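Lantibiotic dehydratase (Microbispora corallina, PDB 5EHK) is a tRNA-dependent lantibiotic dehydratase of NAI-107 biosynthesis, which probably glutamylates serine and threonine residues of the precursor peptide before eliminating glutamate to give dehydroamino acids. Local coordinates at residues T813-Y821 / G873-L883. Sequence-based numbering, arbitrary orientation.
Sequences TGAGGPWLY and GEREKLWAGLL
Leu820 and Trp879 form the tight part of this contact. Leu820 CD1 lies over one face of the indole, 3.7 Å from the centroid of the Trp879 six-membered ring, in a CH-pi contact. The carbonyl oxygens of Ala815 and Gly816 lie over the opposite face, which leaves the indole between strand and loop. Chi1 of -163° sets Leu820 CG anti to the backbone N, and chi2 of 48° turns CD1 to the ring and CD2 to Leu882 CD2, at 3.7 Å. Leu820 CB faces Leu878 CG at 4.1 Å. Gly817 CA lies close to the indole nitrogen; its positive phi suits glycine.

One backbone hydrogen bond crosses the contact, from Gly873 N to Pro818 O (3.2 Å, nearly straight). It ties the residue before the strand to the loop entering the helix, where Glu874 is the N-cap. The solvent side is looser. There the extended chain of Arg875 runs alongside Gly817 O, and Pro818 lies at the margin.

Strand 819-824 belongs to a four-stranded antiparallel sheet of the C-terminal lantibiotic dehydratase region, probably the glutamate-elimination part. It lies between strands 864-872 and 902-905. Helix 875-895 follows strand 864-872 and packs against this sheet. Leu904 adds to the apolar layer at Leu820 and Leu883. Trp879 packs on Leu883 of the second subunit, and Leu883 on its Trp879, so the contact forms part of the dimer interface.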
# COMPACT_ATOMS: atom_id res chain seq x y z
N THR A 813 19.01 13.58 25.18
CA THR A 813 18.42 13.83 26.49
C THR A 813 17.23 12.90 26.70
O THR A 813 16.85 12.19 25.77
CB THR A 813 17.98 15.29 26.60
OG1 THR A 813 17.24 15.49 27.81
CG2 THR A 813 17.14 15.69 25.40
N GLY A 814 16.62 12.88 27.89
CA GLY A 814 15.51 11.95 28.10
C GLY A 814 14.51 12.13 29.24
O GLY A 814 14.13 13.24 29.59
N ALA A 815 14.07 11.01 29.80
CA ALA A 815 13.08 11.05 30.87
C ALA A 815 13.64 11.63 32.20
O ALA A 815 12.89 11.89 33.14
CB ALA A 815 12.41 9.70 31.07
N GLY A 816 14.96 11.78 32.29
CA GLY A 816 15.56 12.59 33.35
C GLY A 816 14.86 13.95 33.54
O GLY A 816 14.06 14.11 34.47
N GLY A 817 15.16 14.91 32.67
CA GLY A 817 14.27 16.05 32.54
C GLY A 817 14.71 17.50 32.61
O GLY A 817 14.43 18.17 33.60
N PRO A 818 15.36 18.01 31.56
CA PRO A 818 15.27 19.47 31.43
C PRO A 818 13.93 19.80 30.75
O PRO A 818 13.23 20.75 31.12
CB PRO A 818 16.45 19.83 30.52
CG PRO A 818 16.69 18.61 29.70
CD PRO A 818 16.20 17.40 30.51
N TRP A 819 13.57 18.99 29.76
CA TRP A 819 12.31 19.11 29.05
C TRP A 819 11.27 18.05 29.46
O TRP A 819 11.58 16.86 29.56
CB TRP A 819 12.55 18.98 27.54
CG TRP A 819 13.85 19.55 27.02
CD1 TRP A 819 15.03 18.87 26.84
CD2 TRP A 819 14.08 20.88 26.54
NE1 TRP A 819 15.99 19.72 26.33
CE2 TRP A 819 15.43 20.95 26.12
CE3 TRP A 819 13.28 22.03 26.44
CZ2 TRP A 819 15.99 22.13 25.60
CZ3 TRP A 819 13.84 23.20 25.92
CH2 TRP A 819 15.18 23.24 25.52
N LEU A 820 10.04 18.50 29.68
CA LEU A 820 8.86 17.65 29.67
C LEU A 820 8.19 17.77 28.30
O LEU A 820 7.77 18.87 27.91
CB LEU A 820 7.92 18.15 30.75
CG LEU A 820 6.80 17.28 31.25
CD1 LEU A 820 7.34 15.88 31.55
CD2 LEU A 820 6.24 17.92 32.52
N TYR A 821 8.12 16.67 27.53
CA TYR A 821 7.52 16.70 26.18
C TYR A 821 6.31 15.77 26.06
O TYR A 821 6.46 14.55 26.00
CB TYR A 821 8.57 16.35 25.15
CG TYR A 821 8.34 16.89 23.76
CD1 TYR A 821 7.67 18.11 23.57
CD2 TYR A 821 8.90 16.27 22.64
CE1 TYR A 821 7.50 18.65 22.28
CE2 TYR A 821 8.75 16.80 21.35
CZ TYR A 821 8.05 18.00 21.17
OH TYR A 821 7.88 18.53 19.89
N GLY A 873 11.97 23.37 32.40
CA GLY A 873 12.10 23.72 33.80
C GLY A 873 13.10 22.87 34.54
O GLY A 873 13.79 22.01 33.97
N GLU A 874 13.19 23.13 35.83
CA GLU A 874 14.02 22.36 36.72
C GLU A 874 13.45 20.95 36.92
O GLU A 874 12.25 20.79 37.14
CB GLU A 874 14.14 23.10 38.05
CG GLU A 874 14.47 24.57 37.82
CD GLU A 874 14.96 25.30 39.06
OE1 GLU A 874 14.23 25.31 40.08
OE2 GLU A 874 16.09 25.86 39.00
N ARG A 875 14.32 19.95 36.78
CA ARG A 875 13.96 18.54 36.91
C ARG A 875 12.95 18.19 38.01
O ARG A 875 11.92 17.58 37.72
CB ARG A 875 15.22 17.68 37.04
CG ARG A 875 16.24 17.97 35.95
CD ARG A 875 17.50 17.11 36.04
NE ARG A 875 18.29 17.18 34.81
CZ ARG A 875 19.51 16.66 34.68
NH1 ARG A 875 20.08 16.04 35.70
NH2 ARG A 875 20.16 16.76 33.53
N GLU A 876 13.23 18.57 39.26
CA GLU A 876 12.37 18.15 40.39
C GLU A 876 10.96 18.71 40.27
O GLU A 876 9.98 17.98 40.38
CB GLU A 876 12.96 18.56 41.74
CG GLU A 876 14.25 17.83 42.15
CD GLU A 876 15.53 18.50 41.63
OE1 GLU A 876 15.45 19.41 40.75
OE2 GLU A 876 16.62 18.12 42.13
N LYS A 877 10.88 20.02 40.05
CA LYS A 877 9.60 20.71 39.94
C LYS A 877 8.80 20.12 38.77
O LYS A 877 7.58 19.90 38.88
CB LYS A 877 9.82 22.21 39.75
CG LYS A 877 10.31 22.95 40.99
CD LYS A 877 10.60 24.41 40.67
CE LYS A 877 10.83 25.24 41.91
NZ LYS A 877 11.09 26.65 41.51
N LEU A 878 9.49 19.86 37.66
CA LEU A 878 8.85 19.33 36.46
C LEU A 878 8.25 17.95 36.73
O LEU A 878 7.05 17.74 36.59
CB LEU A 878 9.87 19.27 35.31
CG LEU A 878 9.58 20.02 34.00
CD1 LEU A 878 9.16 21.49 34.18
CD2 LEU A 878 10.78 19.95 33.10
N TRP A 879 9.09 17.01 37.15
CA TRP A 879 8.66 15.62 37.25
C TRP A 879 7.95 15.20 38.52
O TRP A 879 7.22 14.22 38.51
CB TRP A 879 9.84 14.70 36.98
CG TRP A 879 10.34 14.90 35.63
CD1 TRP A 879 11.26 15.81 35.22
CD2 TRP A 879 9.94 14.17 34.46
NE1 TRP A 879 11.47 15.70 33.87
CE2 TRP A 879 10.67 14.70 33.37
CE3 TRP A 879 9.04 13.12 34.23
CZ2 TRP A 879 10.53 14.21 32.08
CZ3 TRP A 879 8.91 12.65 32.95
CH2 TRP A 879 9.65 13.19 31.88
N ALA A 880 8.14 15.92 39.62
CA ALA A 880 7.47 15.50 40.85
C ALA A 880 6.31 16.41 41.20
O ALA A 880 5.43 16.06 41.99
CB ALA A 880 8.46 15.42 41.99
N GLY A 881 6.30 17.59 40.59
CA GLY A 881 5.28 18.58 40.87
C GLY A 881 4.33 18.75 39.70
O GLY A 881 3.13 18.47 39.83
N LEU A 882 4.86 19.19 38.57
CA LEU A 882 4.06 19.49 37.39
C LEU A 882 3.45 18.25 36.77
O LEU A 882 2.26 18.24 36.47
CB LEU A 882 4.88 20.22 36.33
CG LEU A 882 4.13 20.42 35.02
CD1 LEU A 882 2.88 21.26 35.26
CD2 LEU A 882 5.04 21.09 33.99
N LEU A 883 4.26 17.22 36.57
CA LEU A 883 3.77 16.03 35.86
C LEU A 883 2.51 15.41 36.45
O LEU A 883 1.58 15.10 35.71
CB LEU A 883 4.85 14.97 35.73
CG LEU A 883 4.31 13.75 35.00
CD1 LEU A 883 4.01 14.13 33.56
CD2 LEU A 883 5.37 12.70 35.05